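PDB 1U5K: DNA repair protein RecO from Deinococcus radiodurans, which probably takes part in DNA repair and in recombination by the RecF pathway, and carries a bound zinc ion. Local coordinates for residues V12-V17 and M95-D100; L34-R39 and D67-K72; G78-L83 and S119-A124; F113-A118 and Y138-L143; A217-V222 and S231-V236. One frame throughout, in Å; residues are numbered along the deposited sequence.

Contact 1: V12-V17 and M95-D100; sequences VIRRRV and MAEFAD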
# COMPACT_ATOMS: atom_id res chain seq x y z
N VAL A 12 0.32 -18.25 7.77
CA VAL A 12 -0.66 -17.34 7.21
C VAL A 12 -0.02 -15.96 7.20
O VAL A 12 0.38 -15.47 8.25
CB VAL A 12 -1.94 -17.27 8.07
CG1 VAL A 12 -2.95 -16.29 7.50
CG2 VAL A 12 -2.56 -18.62 8.18
N ILE A 13 0.10 -15.37 6.02
CA ILE A 13 0.65 -14.03 5.86
C ILE A 13 -0.36 -12.95 5.48
O ILE A 13 -0.06 -11.76 5.60
CB ILE A 13 1.87 -14.03 4.93
CG1 ILE A 13 1.52 -14.45 3.51
CG2 ILE A 13 2.97 -14.86 5.55
CD1 ILE A 13 2.45 -13.93 2.44
N ARG A 14 -1.54 -13.36 5.04
CA ARG A 14 -2.62 -12.44 4.71
C ARG A 14 -3.95 -13.17 4.86
O ARG A 14 -4.07 -14.33 4.48
CB ARG A 14 -2.49 -11.87 3.30
CG ARG A 14 -3.16 -10.52 3.14
CD ARG A 14 -2.91 -9.80 1.80
NE ARG A 14 -1.50 -9.53 1.55
CZ ARG A 14 -0.73 -10.23 0.73
NH1 ARG A 14 -1.22 -11.22 -0.00
NH2 ARG A 14 0.55 -9.91 0.59
N ARG A 15 -4.95 -12.45 5.38
CA ARG A 15 -6.31 -12.94 5.59
C ARG A 15 -7.26 -11.87 5.06
O ARG A 15 -7.14 -10.70 5.42
CB ARG A 15 -6.53 -13.20 7.08
CG ARG A 15 -7.97 -13.36 7.52
CD ARG A 15 -8.12 -13.53 9.02
NE ARG A 15 -9.53 -13.55 9.40
CZ ARG A 15 -10.18 -14.64 9.79
NH1 ARG A 15 -9.56 -15.79 9.87
NH2 ARG A 15 -11.46 -14.57 10.13
N ARG A 16 -8.11 -12.26 4.11
CA ARG A 16 -9.21 -11.44 3.61
C ARG A 16 -10.54 -12.09 3.98
O ARG A 16 -10.78 -13.26 3.68
CB ARG A 16 -9.09 -11.28 2.09
CG ARG A 16 -10.26 -10.56 1.43
CD ARG A 16 -10.36 -9.08 1.81
NE ARG A 16 -9.28 -8.34 1.15
CZ ARG A 16 -9.32 -7.92 -0.10
NH1 ARG A 16 -10.41 -8.08 -0.84
NH2 ARG A 16 -8.27 -7.28 -0.61
N VAL A 17 -11.38 -11.33 4.67
CA VAL A 17 -12.77 -11.69 4.92
C VAL A 17 -13.56 -11.05 3.79
O VAL A 17 -13.61 -9.84 3.59
CB VAL A 17 -13.30 -11.12 6.24
CG1 VAL A 17 -14.81 -11.26 6.28
CG2 VAL A 17 -12.66 -11.79 7.44
N MET A 95 7.66 -8.42 7.84
CA MET A 95 8.33 -9.59 7.26
C MET A 95 7.37 -10.28 6.30
O MET A 95 7.82 -10.72 5.24
CB MET A 95 8.77 -10.60 8.32
CG MET A 95 9.83 -9.99 9.23
SD MET A 95 11.36 -9.54 8.42
CE MET A 95 11.04 -7.94 7.88
N ALA A 96 6.10 -10.39 6.67
CA ALA A 96 5.11 -11.08 5.86
C ALA A 96 4.95 -10.43 4.48
O ALA A 96 5.06 -11.11 3.46
CB ALA A 96 3.80 -11.19 6.58
N GLU A 97 4.71 -9.12 4.46
CA GLU A 97 4.46 -8.41 3.21
C GLU A 97 5.77 -8.27 2.41
O GLU A 97 5.79 -8.37 1.19
CB GLU A 97 3.78 -7.06 3.48
CG GLU A 97 2.35 -7.18 3.99
CD GLU A 97 1.36 -7.65 2.93
OE1 GLU A 97 1.70 -7.73 1.72
OE2 GLU A 97 0.20 -7.92 3.29
N PHE A 98 6.89 -8.15 3.11
CA PHE A 98 8.18 -8.04 2.44
C PHE A 98 8.50 -9.35 1.74
O PHE A 98 8.88 -9.36 0.56
CB PHE A 98 9.29 -7.71 3.44
CG PHE A 98 10.67 -7.79 2.85
CD1 PHE A 98 11.18 -6.76 2.07
CD2 PHE A 98 11.46 -8.90 3.08
CE1 PHE A 98 12.48 -6.86 1.53
CE2 PHE A 98 12.75 -8.98 2.57
CZ PHE A 98 13.24 -7.97 1.77
N ALA A 99 8.34 -10.46 2.45
CA ALA A 99 8.64 -11.75 1.84
C ALA A 99 7.77 -12.04 0.61
O ALA A 99 8.26 -12.51 -0.42
CB ALA A 99 8.52 -12.88 2.85
N ASP A 100 6.50 -11.67 0.69
CA ASP A 100 5.56 -11.90 -0.40
C ASP A 100 5.94 -11.08 -1.62
O ASP A 100 5.74 -11.52 -2.74
CB ASP A 100 4.14 -11.53 -0.01
CG ASP A 100 3.11 -12.07 -0.99
OD1 ASP A 100 3.20 -13.20 -1.50
OD2 ASP A 100 2.15 -11.36 -1.34
O HOH W 1 -0.44 -9.13 5.75
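Arg-14 reaches from strand 5-17 to helix 86-102 and meets Glu-97 at about a right angle, the guanidinium and carboxylate planes 39° apart. The grip is side-on: Arg-14 NE bonds to Glu-97 OE2 at 2.9 Å from the syn side, while Arg-14 NH2 reaches Glu-97 OE1 at 2.7 Å, from above the carboxylate plane. The second N-H of Arg-14 NH2 runs almost straight to Asp-100 OD2, 2.9 Å away and again from above the carboxylate plane. A bend at chi3 (-60°) turns the arginine tip toward these two acids, which stand one helical turn apart. A lysine in its place would probably lose the side-on two-nitrogen grip on Glu-97 and could leave Asp-100 without its mate. Next to this network Ile-13, paired with Arg-14 against Thr-26 in a classic beta bulge, presents its branched side chain to the helix: CB sits 3.8 Å from Ala-96 CB, and CD1 lies against Asp-100 CB. The small alanine lets the strand come close. A water joins Ile-13 O to Glu-97 OE2, donating to both, and Pro-86 of the second subunit packs on Arg-14 and Glu-97. Asp-100 OD1 has a further partner in Lys-33, so two acids face two bases, a near balance that should keep both carboxylates ionised and tie sheet to helix by charge as well as by apolar contact.

Contact 2: L34-R39 and D67-K72; sequences LKAIAR and DLASVK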
# COMPACT_ATOMS: atom_id res chain seq x y z
N LEU A 34 1.10 -20.25 -1.28
CA LEU A 34 -0.20 -20.88 -1.47
C LEU A 34 -1.31 -19.88 -1.15
O LEU A 34 -1.31 -19.29 -0.08
CB LEU A 34 -0.34 -22.10 -0.55
CG LEU A 34 -1.68 -22.84 -0.48
CD1 LEU A 34 -2.10 -23.38 -1.83
CD2 LEU A 34 -1.59 -23.96 0.54
N LYS A 35 -2.22 -19.70 -2.10
CA LYS A 35 -3.46 -18.95 -1.91
C LYS A 35 -4.63 -19.92 -1.91
O LYS A 35 -4.71 -20.82 -2.74
CB LYS A 35 -3.62 -17.89 -3.01
CG LYS A 35 -4.69 -16.85 -2.73
CD LYS A 35 -4.45 -15.54 -3.48
CE LYS A 35 -5.69 -14.65 -3.49
NZ LYS A 35 -5.68 -13.57 -4.51
N ALA A 36 -5.53 -19.77 -0.94
CA ALA A 36 -6.68 -20.64 -0.81
C ALA A 36 -7.83 -19.93 -0.09
O ALA A 36 -7.62 -18.93 0.59
CB ALA A 36 -6.31 -21.88 -0.04
N ILE A 37 -9.03 -20.46 -0.24
CA ILE A 37 -10.27 -19.90 0.29
C ILE A 37 -10.95 -20.91 1.20
O ILE A 37 -11.11 -22.07 0.82
CB ILE A 37 -11.21 -19.49 -0.86
CG1 ILE A 37 -12.52 -18.91 -0.32
CG2 ILE A 37 -11.56 -20.65 -1.79
CD1 ILE A 37 -13.26 -18.07 -1.35
N ALA A 38 -11.31 -20.49 2.41
CA ALA A 38 -12.15 -21.28 3.31
C ALA A 38 -13.58 -20.75 3.17
O ALA A 38 -13.91 -19.66 3.63
CB ALA A 38 -11.65 -21.18 4.75
N ARG A 39 -14.41 -21.51 2.46
CA ARG A 39 -15.76 -21.07 2.13
C ARG A 39 -16.65 -21.12 3.38
O ARG A 39 -16.46 -21.98 4.25
CB ARG A 39 -16.35 -21.86 0.96
CG ARG A 39 -15.75 -21.42 -0.37
CD ARG A 39 -15.76 -22.49 -1.45
NE ARG A 39 -14.89 -22.19 -2.58
CZ ARG A 39 -15.13 -21.26 -3.50
NH1 ARG A 39 -16.22 -20.50 -3.43
NH2 ARG A 39 -14.28 -21.08 -4.50
N ASP A 67 -10.12 -22.17 -9.96
CA ASP A 67 -8.67 -22.01 -9.97
C ASP A 67 -8.06 -21.70 -8.60
O ASP A 67 -6.86 -21.95 -8.40
CB ASP A 67 -8.26 -20.94 -10.99
N LEU A 68 -8.83 -21.15 -7.67
CA LEU A 68 -8.39 -21.01 -6.28
C LEU A 68 -8.61 -22.29 -5.48
O LEU A 68 -9.72 -22.81 -5.42
CB LEU A 68 -9.11 -19.86 -5.58
CG LEU A 68 -8.28 -18.91 -4.72
CD1 LEU A 68 -7.13 -18.32 -5.54
CD2 LEU A 68 -9.14 -17.79 -4.18
N ALA A 69 -7.56 -22.79 -4.83
CA ALA A 69 -7.67 -23.96 -3.97
C ALA A 69 -8.59 -23.66 -2.79
O ALA A 69 -8.60 -22.55 -2.26
CB ALA A 69 -6.31 -24.42 -3.48
N SER A 70 -9.36 -24.67 -2.40
CA SER A 70 -10.34 -24.51 -1.34
C SER A 70 -9.85 -25.27 -0.12
O SER A 70 -9.27 -26.34 -0.26
CB SER A 70 -11.71 -24.94 -1.87
OG SER A 70 -12.18 -26.06 -1.14
N VAL A 71 -10.01 -24.70 1.07
CA VAL A 71 -9.53 -25.30 2.32
C VAL A 71 -10.64 -26.20 2.85
O VAL A 71 -11.76 -25.74 3.05
CB VAL A 71 -9.21 -24.26 3.41
CG1 VAL A 71 -8.82 -24.94 4.72
CG2 VAL A 71 -8.11 -23.32 2.98
N LYS A 72 -10.32 -27.47 3.06
CA LYS A 72 -11.29 -28.45 3.53
C LYS A 72 -11.12 -28.66 5.03
O LYS A 72 -12.09 -28.82 5.76
CB LYS A 72 -11.17 -29.75 2.72
CG LYS A 72 -11.59 -29.60 1.26
CD LYS A 72 -12.53 -30.71 0.75
CE LYS A 72 -13.05 -30.56 -0.70
NZ LYS A 72 -13.17 -31.78 -1.58
O HOH W 2 -4.69 -21.79 -5.16
O HOH W 3 -13.64 -24.15 1.71
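Ile-37 O is approached by several groups at once. Val-71 N gives Ile-37 O a hydrogen bond of 2.9 Å, Ser-70 CA makes a C-H...O contact with the same Ile-37 O at 3.3 Å, and a water adds a weak hydrogen bond. The same water accepts from Arg-39 N and donates to Val-71 O, bridging the strands where residues 34-39 leave the sheet. One step back, Ile-37 N donates to Ala-69 O at 2.9 Å. Ile-37 thus uses both its N-H and its C=O toward one neighbour, flanking Ser-70, as expected of parallel strands. A second water serves the other end, donating to Lys-35 O and accepting from Ala-69 N.

The side chains divide between the two faces. Ala-36 and Ala-69 lie on one, where Ala-36 CB also meets Val-71 CG2 at 3.8 Å; methyl groups and a compact valine suit this buried side of a strongly curved sheet. On the other face Ile-37 has CG1 anti to its backbone N (chi1 179°), which puts CG2 between N and the carbonyl carbon, 3.5 Å from Ala-69 O. Beyond it Leu-68 CD1 lies across the aliphatic part of Lys-35, 4.0 Å from Lys-35 CG, a place where a long chain can pack its methylenes and keep its amine at the surface.

Parallel pairing of strands 32-38 and 69-78 is the third-to-fifth strand junction of an OB fold. Chemically it rests on main-chain bonds and bridging waters, with small apolar groups sealing the inner face.

Contact 3: G78-L83 and S119-A124; sequences GALPTL and SLRGVA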
# COMPACT_ATOMS: atom_id res chain seq x y z
N GLY A 78 1.10 -24.17 15.43
CA GLY A 78 2.08 -23.29 16.03
C GLY A 78 1.51 -21.88 16.04
O GLY A 78 0.94 -21.41 15.06
N ALA A 79 1.64 -21.25 17.20
CA ALA A 79 1.29 -19.85 17.35
C ALA A 79 2.35 -19.14 18.18
O ALA A 79 3.11 -19.78 18.90
CB ALA A 79 -0.09 -19.71 17.97
N LEU A 80 2.39 -17.82 18.06
CA LEU A 80 3.31 -16.95 18.79
C LEU A 80 2.45 -15.84 19.41
O LEU A 80 2.27 -14.78 18.81
CB LEU A 80 4.38 -16.41 17.85
CG LEU A 80 5.30 -17.41 17.15
CD1 LEU A 80 5.87 -16.90 15.81
CD2 LEU A 80 6.46 -17.81 18.04
N PRO A 81 1.91 -16.09 20.61
CA PRO A 81 0.95 -15.17 21.24
C PRO A 81 1.50 -13.77 21.49
O PRO A 81 0.82 -12.77 21.59
CB PRO A 81 0.62 -15.83 22.59
CG PRO A 81 1.31 -17.14 22.63
CD PRO A 81 2.18 -17.30 21.41
N THR A 82 2.82 -13.70 21.58
CA THR A 82 3.54 -12.47 21.87
C THR A 82 3.52 -11.49 20.68
O THR A 82 3.68 -10.27 20.84
CB THR A 82 4.89 -13.11 22.24
OG1 THR A 82 5.26 -12.94 23.62
CG2 THR A 82 6.02 -12.86 21.32
N LEU A 83 3.31 -12.01 19.48
CA LEU A 83 3.01 -11.20 18.30
C LEU A 83 1.79 -10.30 18.43
O LEU A 83 1.61 -9.39 17.63
CB LEU A 83 2.93 -12.06 17.05
CG LEU A 83 4.23 -12.73 16.61
CD1 LEU A 83 4.09 -13.52 15.31
CD2 LEU A 83 5.37 -11.72 16.54
N SER A 119 12.35 -15.72 11.31
CA SER A 119 12.19 -14.28 11.43
C SER A 119 11.02 -13.96 12.34
O SER A 119 11.12 -13.08 13.18
CB SER A 119 12.09 -13.59 10.05
OG SER A 119 10.77 -13.57 9.55
N LEU A 120 9.91 -14.67 12.19
CA LEU A 120 8.76 -14.50 13.06
C LEU A 120 9.03 -14.91 14.51
O LEU A 120 8.63 -14.21 15.43
CB LEU A 120 7.55 -15.28 12.53
CG LEU A 120 6.97 -14.84 11.19
CD1 LEU A 120 5.65 -15.54 10.95
CD2 LEU A 120 6.84 -13.34 11.01
N ARG A 121 9.70 -16.03 14.73
CA ARG A 121 10.17 -16.41 16.06
C ARG A 121 11.03 -15.33 16.69
O ARG A 121 10.78 -14.92 17.81
CB ARG A 121 10.93 -17.74 15.97
CG ARG A 121 9.96 -18.89 15.80
CD ARG A 121 10.52 -20.28 16.01
NE ARG A 121 11.82 -20.52 15.41
CZ ARG A 121 12.01 -20.96 14.18
NH1 ARG A 121 11.00 -21.13 13.32
NH2 ARG A 121 13.25 -21.17 13.78
N GLY A 122 12.04 -14.85 15.96
CA GLY A 122 12.87 -13.74 16.41
C GLY A 122 12.12 -12.48 16.78
O GLY A 122 12.44 -11.85 17.80
N VAL A 123 11.15 -12.08 15.97
CA VAL A 123 10.37 -10.88 16.25
C VAL A 123 9.50 -11.13 17.47
O VAL A 123 9.22 -10.22 18.24
CB VAL A 123 9.52 -10.48 15.03
CG1 VAL A 123 8.36 -9.58 15.40
CG2 VAL A 123 10.39 -9.82 13.96
N ALA A 124 9.06 -12.37 17.62
CA ALA A 124 8.20 -12.73 18.74
C ALA A 124 8.99 -12.80 20.06
O ALA A 124 8.42 -12.48 21.10
CB ALA A 124 7.52 -14.06 18.48
O HOH W 4 8.64 -12.14 23.86
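Ala-124 is a low bump on helix 110-125 that fits a hollow lined by Leu-80 and Leu-83. Its CB lies 3.9 Å from Leu-80 CD2 and 3.7 Å from Leu-83 CD2, so the two leucines hold the small methyl between them. Both leucines carry CG beside the backbone N (chi1 -60° for Leu-80), a choice that turns their branched ends to the helix. Leu-80 then divides its fork: CD2 takes Ala-124, while CD1 rests on the preceding turn, 4.0 Å from Leu-120 CB and close to the carbonyl of Leu-120. Leu-83 CD2 also touches Val-123 CG1 at 3.8 Å, so this one methyl settles between valine and alanine. Thr-82 abuts the same turn, but its methyl is modelled too near Ala-124 O for its position to be trusted. A water donates to Ala-124 O at 2.8 Å.

No direct hydrogen bond links the two segments. The linker after strand 69-78, folded into a 3-10 turn at 81-83, is held to the helix by apolar fit, with water taking the polar carbonyl beside it.

Contact 4: F113-A118 and Y138-L143; sequences FDLFAA and YKLLGL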
# COMPACT_ATOMS: atom_id res chain seq x y z
N PHE A 113 11.34 -20.54 3.36
CA PHE A 113 10.33 -20.81 4.36
C PHE A 113 10.96 -20.87 5.76
O PHE A 113 10.46 -20.24 6.70
CB PHE A 113 9.53 -22.10 4.13
CG PHE A 113 8.58 -22.39 5.27
CD1 PHE A 113 7.40 -21.69 5.39
CD2 PHE A 113 8.94 -23.27 6.29
CE1 PHE A 113 6.57 -21.87 6.48
CE2 PHE A 113 8.13 -23.47 7.38
CZ PHE A 113 6.95 -22.77 7.48
N ASP A 114 12.05 -21.61 5.88
CA ASP A 114 12.66 -21.81 7.20
C ASP A 114 13.20 -20.51 7.79
O ASP A 114 13.05 -20.24 8.99
CB ASP A 114 13.84 -22.78 7.09
CG ASP A 114 13.40 -24.22 6.93
OD1 ASP A 114 12.28 -24.59 7.36
OD2 ASP A 114 14.17 -25.04 6.39
N LEU A 115 13.85 -19.73 6.94
CA LEU A 115 14.32 -18.41 7.31
C LEU A 115 13.18 -17.47 7.65
O LEU A 115 13.29 -16.68 8.59
CB LEU A 115 15.14 -17.78 6.18
CG LEU A 115 16.47 -17.08 6.40
CD1 LEU A 115 16.47 -15.81 5.58
CD2 LEU A 115 16.97 -16.82 7.81
N PHE A 116 12.11 -17.49 6.86
CA PHE A 116 10.94 -16.69 7.20
C PHE A 116 10.33 -17.03 8.57
O PHE A 116 10.05 -16.16 9.39
CB PHE A 116 9.88 -16.77 6.10
CG PHE A 116 8.62 -16.04 6.45
CD1 PHE A 116 8.58 -14.66 6.36
CD2 PHE A 116 7.51 -16.72 6.87
CE1 PHE A 116 7.44 -13.97 6.72
CE2 PHE A 116 6.37 -16.05 7.22
CZ PHE A 116 6.33 -14.67 7.15
N ALA A 117 10.13 -18.32 8.82
CA ALA A 117 9.58 -18.78 10.09
C ALA A 117 10.47 -18.33 11.25
O ALA A 117 9.97 -17.84 12.27
CB ALA A 117 9.41 -20.30 10.08
N ALA A 118 11.78 -18.40 11.06
CA ALA A 118 12.72 -17.98 12.11
C ALA A 118 12.62 -16.48 12.36
O ALA A 118 12.77 -16.03 13.49
CB ALA A 118 14.15 -18.36 11.73
N TYR A 138 17.46 -8.65 4.94
CA TYR A 138 18.67 -8.69 4.13
C TYR A 138 19.11 -10.12 3.81
O TYR A 138 19.47 -10.44 2.67
CB TYR A 138 19.81 -7.89 4.77
CG TYR A 138 19.85 -6.42 4.45
CD1 TYR A 138 19.04 -5.53 5.12
CD2 TYR A 138 20.70 -5.92 3.45
CE1 TYR A 138 19.07 -4.19 4.81
CE2 TYR A 138 20.76 -4.57 3.16
CZ TYR A 138 19.93 -3.70 3.84
OH TYR A 138 19.94 -2.34 3.61
N LYS A 139 18.99 -11.00 4.79
CA LYS A 139 19.29 -12.40 4.57
C LYS A 139 18.43 -13.04 3.49
O LYS A 139 18.93 -13.81 2.69
CB LYS A 139 19.20 -13.23 5.85
CG LYS A 139 19.88 -14.58 5.74
CD LYS A 139 21.38 -14.56 6.00
CE LYS A 139 21.97 -15.95 5.80
NZ LYS A 139 23.42 -15.94 5.56
N LEU A 140 17.14 -12.70 3.47
CA LEU A 140 16.26 -13.24 2.45
C LEU A 140 16.66 -12.80 1.04
O LEU A 140 16.34 -13.48 0.09
CB LEU A 140 14.80 -12.88 2.72
CG LEU A 140 14.11 -13.58 3.88
CD1 LEU A 140 12.92 -12.81 4.48
CD2 LEU A 140 13.72 -15.00 3.51
N LEU A 141 17.31 -11.65 0.88
CA LEU A 141 17.83 -11.27 -0.43
C LEU A 141 18.69 -12.33 -1.09
O LEU A 141 18.67 -12.49 -2.32
CB LEU A 141 18.62 -9.96 -0.36
CG LEU A 141 17.95 -8.72 0.25
CD1 LEU A 141 18.93 -7.55 0.34
CD2 LEU A 141 16.79 -8.34 -0.63
N GLY A 142 19.47 -13.06 -0.29
CA GLY A 142 20.30 -14.14 -0.79
C GLY A 142 19.55 -15.35 -1.32
O GLY A 142 20.16 -16.17 -2.01
N LEU A 143 18.27 -15.49 -1.01
CA LEU A 143 17.53 -16.65 -1.47
C LEU A 143 16.58 -16.36 -2.62
O LEU A 143 15.94 -17.24 -3.17
CB LEU A 143 16.73 -17.23 -0.31
CG LEU A 143 17.54 -17.65 0.91
CD1 LEU A 143 16.60 -18.03 2.05
CD2 LEU A 143 18.47 -18.79 0.57
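Lys-139 starts the contact with its aliphatic part, CG touching Leu-115 CD1 at 3.6 Å as the two side chains cross at about a right angle. With CG anti to the backbone N (chi1 -164°) and a bend at chi2, the chain passes the leucine and carries its amine elsewhere, to the carbonyl oxygens of Val-194 and Arg-196. A lysine suits this place because its methylenes can pack on a leucine while its charged end finds polar partners outside.

Leu-140 follows and makes the closest touch: its CD2 meets Leu-115 CD1 at 3.5 Å. The two leucines slide past each other in opposite directions, so that Leu-140 CD2 also comes within 4.1 Å of Leu-115 CB, and Leu-140 CG lies 3.7 Å from Leu-115 CD1. Leu-140 is buried and rests in addition on Leu-102 and Phe-103. One turn beyond Lys-139, Leu-143 returns to the contact, its CD1 standing 4.2 Å from Leu-115 CD1 in a looser touch at the margin.

A single methyl of Leu-115 is therefore the point on which three residues converge. Its side chain has a first torsion of -134°, far from a staggered value, so its exact setting should be read with some caution. Helices 110-125 and 129-141 run in broadly opposite directions and are joined by a short loop: they form a helical hairpin, and here its two arms meet through a leucine-rich seam within the helical part of RecO.

Contact 5: A217-V222 and S231-V236; sequences ALEKFV and SWRQLV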
# COMPACT_ATOMS: atom_id res chain seq x y z
N ALA A 217 18.22 1.74 1.97
CA ALA A 217 18.98 1.04 0.96
C ALA A 217 18.21 -0.21 0.52
O ALA A 217 18.10 -0.49 -0.68
CB ALA A 217 20.32 0.69 1.50
N LEU A 218 17.65 -0.90 1.51
CA LEU A 218 16.83 -2.08 1.26
C LEU A 218 15.65 -1.76 0.34
O LEU A 218 15.43 -2.49 -0.63
CB LEU A 218 16.37 -2.72 2.57
CG LEU A 218 15.46 -3.94 2.46
CD1 LEU A 218 16.26 -5.07 1.90
CD2 LEU A 218 14.79 -4.27 3.79
N GLU A 219 14.94 -0.67 0.62
CA GLU A 219 13.77 -0.24 -0.14
C GLU A 219 14.11 0.10 -1.59
O GLU A 219 13.41 -0.34 -2.49
CB GLU A 219 13.12 0.99 0.51
CG GLU A 219 12.38 0.70 1.80
CD GLU A 219 11.72 1.94 2.39
OE1 GLU A 219 10.52 2.14 2.15
OE2 GLU A 219 12.38 2.75 3.06
N LYS A 220 15.18 0.86 -1.79
CA LYS A 220 15.63 1.25 -3.12
C LYS A 220 16.05 0.02 -3.92
O LYS A 220 15.62 -0.18 -5.06
CB LYS A 220 16.81 2.22 -3.01
CG LYS A 220 17.30 2.81 -4.33
CD LYS A 220 16.20 3.37 -5.22
CE LYS A 220 15.55 4.66 -4.77
NZ LYS A 220 14.73 5.16 -5.93
N PHE A 221 16.91 -0.80 -3.33
CA PHE A 221 17.39 -2.00 -3.98
C PHE A 221 16.25 -2.92 -4.41
O PHE A 221 16.22 -3.33 -5.57
CB PHE A 221 18.37 -2.75 -3.06
CG PHE A 221 18.94 -4.00 -3.66
CD1 PHE A 221 19.87 -3.95 -4.67
CD2 PHE A 221 18.51 -5.24 -3.24
CE1 PHE A 221 20.42 -5.11 -5.20
CE2 PHE A 221 19.04 -6.40 -3.78
CZ PHE A 221 19.99 -6.33 -4.76
N VAL A 222 15.33 -3.24 -3.50
CA VAL A 222 14.26 -4.19 -3.79
C VAL A 222 13.33 -3.65 -4.89
O VAL A 222 12.94 -4.38 -5.79
CB VAL A 222 13.52 -4.65 -2.52
CG1 VAL A 222 12.26 -5.42 -2.89
CG2 VAL A 222 14.41 -5.51 -1.63
N SER A 231 4.13 -2.30 -1.66
CA SER A 231 3.30 -1.81 -0.57
C SER A 231 3.83 -2.15 0.83
O SER A 231 3.45 -1.59 1.85
CB SER A 231 1.87 -2.30 -0.78
OG SER A 231 1.76 -3.71 -0.79
N TRP A 232 4.70 -3.14 0.91
CA TRP A 232 5.34 -3.48 2.17
C TRP A 232 6.12 -2.31 2.75
O TRP A 232 6.38 -2.27 3.95
CB TRP A 232 6.27 -4.68 1.97
CG TRP A 232 7.43 -4.44 1.07
CD1 TRP A 232 7.47 -4.69 -0.26
CD2 TRP A 232 8.71 -3.91 1.43
NE1 TRP A 232 8.69 -4.31 -0.77
CE2 TRP A 232 9.48 -3.85 0.26
CE3 TRP A 232 9.30 -3.49 2.63
CZ2 TRP A 232 10.80 -3.41 0.25
CZ3 TRP A 232 10.62 -3.03 2.61
CH2 TRP A 232 11.35 -2.97 1.43
N ARG A 233 6.47 -1.33 1.92
CA ARG A 233 7.13 -0.13 2.42
C ARG A 233 6.29 0.75 3.35
O ARG A 233 6.86 1.49 4.13
CB ARG A 233 7.64 0.71 1.26
CG ARG A 233 8.78 0.03 0.54
CD ARG A 233 8.62 0.07 -0.93
NE ARG A 233 8.81 1.38 -1.48
CZ ARG A 233 8.06 1.96 -2.41
NH1 ARG A 233 6.96 1.42 -2.92
NH2 ARG A 233 8.42 3.16 -2.83
N GLN A 234 4.98 0.57 3.34
CA GLN A 234 4.09 1.14 4.35
C GLN A 234 4.45 0.72 5.79
O GLN A 234 4.16 1.41 6.77
CB GLN A 234 2.67 0.68 4.04
CG GLN A 234 2.09 1.25 2.76
CD GLN A 234 2.14 2.77 2.78
OE1 GLN A 234 1.52 3.41 3.63
NE2 GLN A 234 2.96 3.33 1.91
N LEU A 235 5.10 -0.43 5.92
CA LEU A 235 5.44 -0.96 7.23
C LEU A 235 6.87 -0.74 7.71
O LEU A 235 7.22 -1.14 8.82
CB LEU A 235 5.09 -2.44 7.27
CG LEU A 235 3.66 -2.76 6.89
CD1 LEU A 235 3.45 -4.26 6.82
CD2 LEU A 235 2.62 -2.07 7.78
N VAL A 236 7.71 -0.10 6.90
CA VAL A 236 9.09 0.17 7.32
C VAL A 236 9.04 1.24 8.42
O VAL A 236 8.23 2.15 8.31
CB VAL A 236 9.92 0.61 6.11
CG1 VAL A 236 11.31 1.08 6.52
CG2 VAL A 236 10.05 -0.54 5.13
O HOH W 5 9.23 3.79 3.70
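Glu-219 sends CG to the side of its backbone N (chi1 -73°) and then runs extended (chi2 -179°), while Trp-232 has CG between its backbone N and carbonyl carbon (chi1 65°), the crowded position; together these settings bring Glu-219 CG to 3.8 Å from Trp-232 CH2. The same end of the indole meets Val-222 CG1 at CZ2, 4.0 Å away, and is touched more loosely by Leu-218. Arg-233 lays its CG over the centre of the indole, 3.8 Å above the plane, and Glu-219 OE1 comes to 3.2 Å from Arg-233 CG. The charged ends do not pair: Arg-233 NE stays 4.1 Å from Glu-219 OE1, and Arg-233 NH1 bonds to His-230 O, while the His-230 ring takes Trp-232 NE1. A water lies 2.6 Å from Glu-219 OE1. An alanine here would probably open a gap beside the indole and leave that water without its carboxylate. A long acid suits a half-buried edge, packing its methylenes inward with OE1 beside a water. Trp-232 thus lies between helix 211-225 and helix 86-102, where it also meets Phe-98 edge-to-face, in the helical part of RecO.

In the fold
Contact 2 lies within the OB-fold sheet, contact 1 joins that sheet to helix 86-102, and contacts 3, 4 and 5 belong to the helical part or its junction with the sheet. The centres of contacts 1 and 2 are about 15 Å apart; those of contacts 2 and 5, the extremes, about 29 Å. Contacts 3 and 4 share helix 110-125 on adjoining segments. Phe-116 packs on Ile-13 and helix 86-102, linking contact 4 to contact 1, and Phe-98 and Trp-232 link contact 1 to contact 5, both of which also reach the second subunit. Along the chain the contacts close in the order 2, 1, 3, 4, 5, and together they join sheet and helices, away from the zinc site.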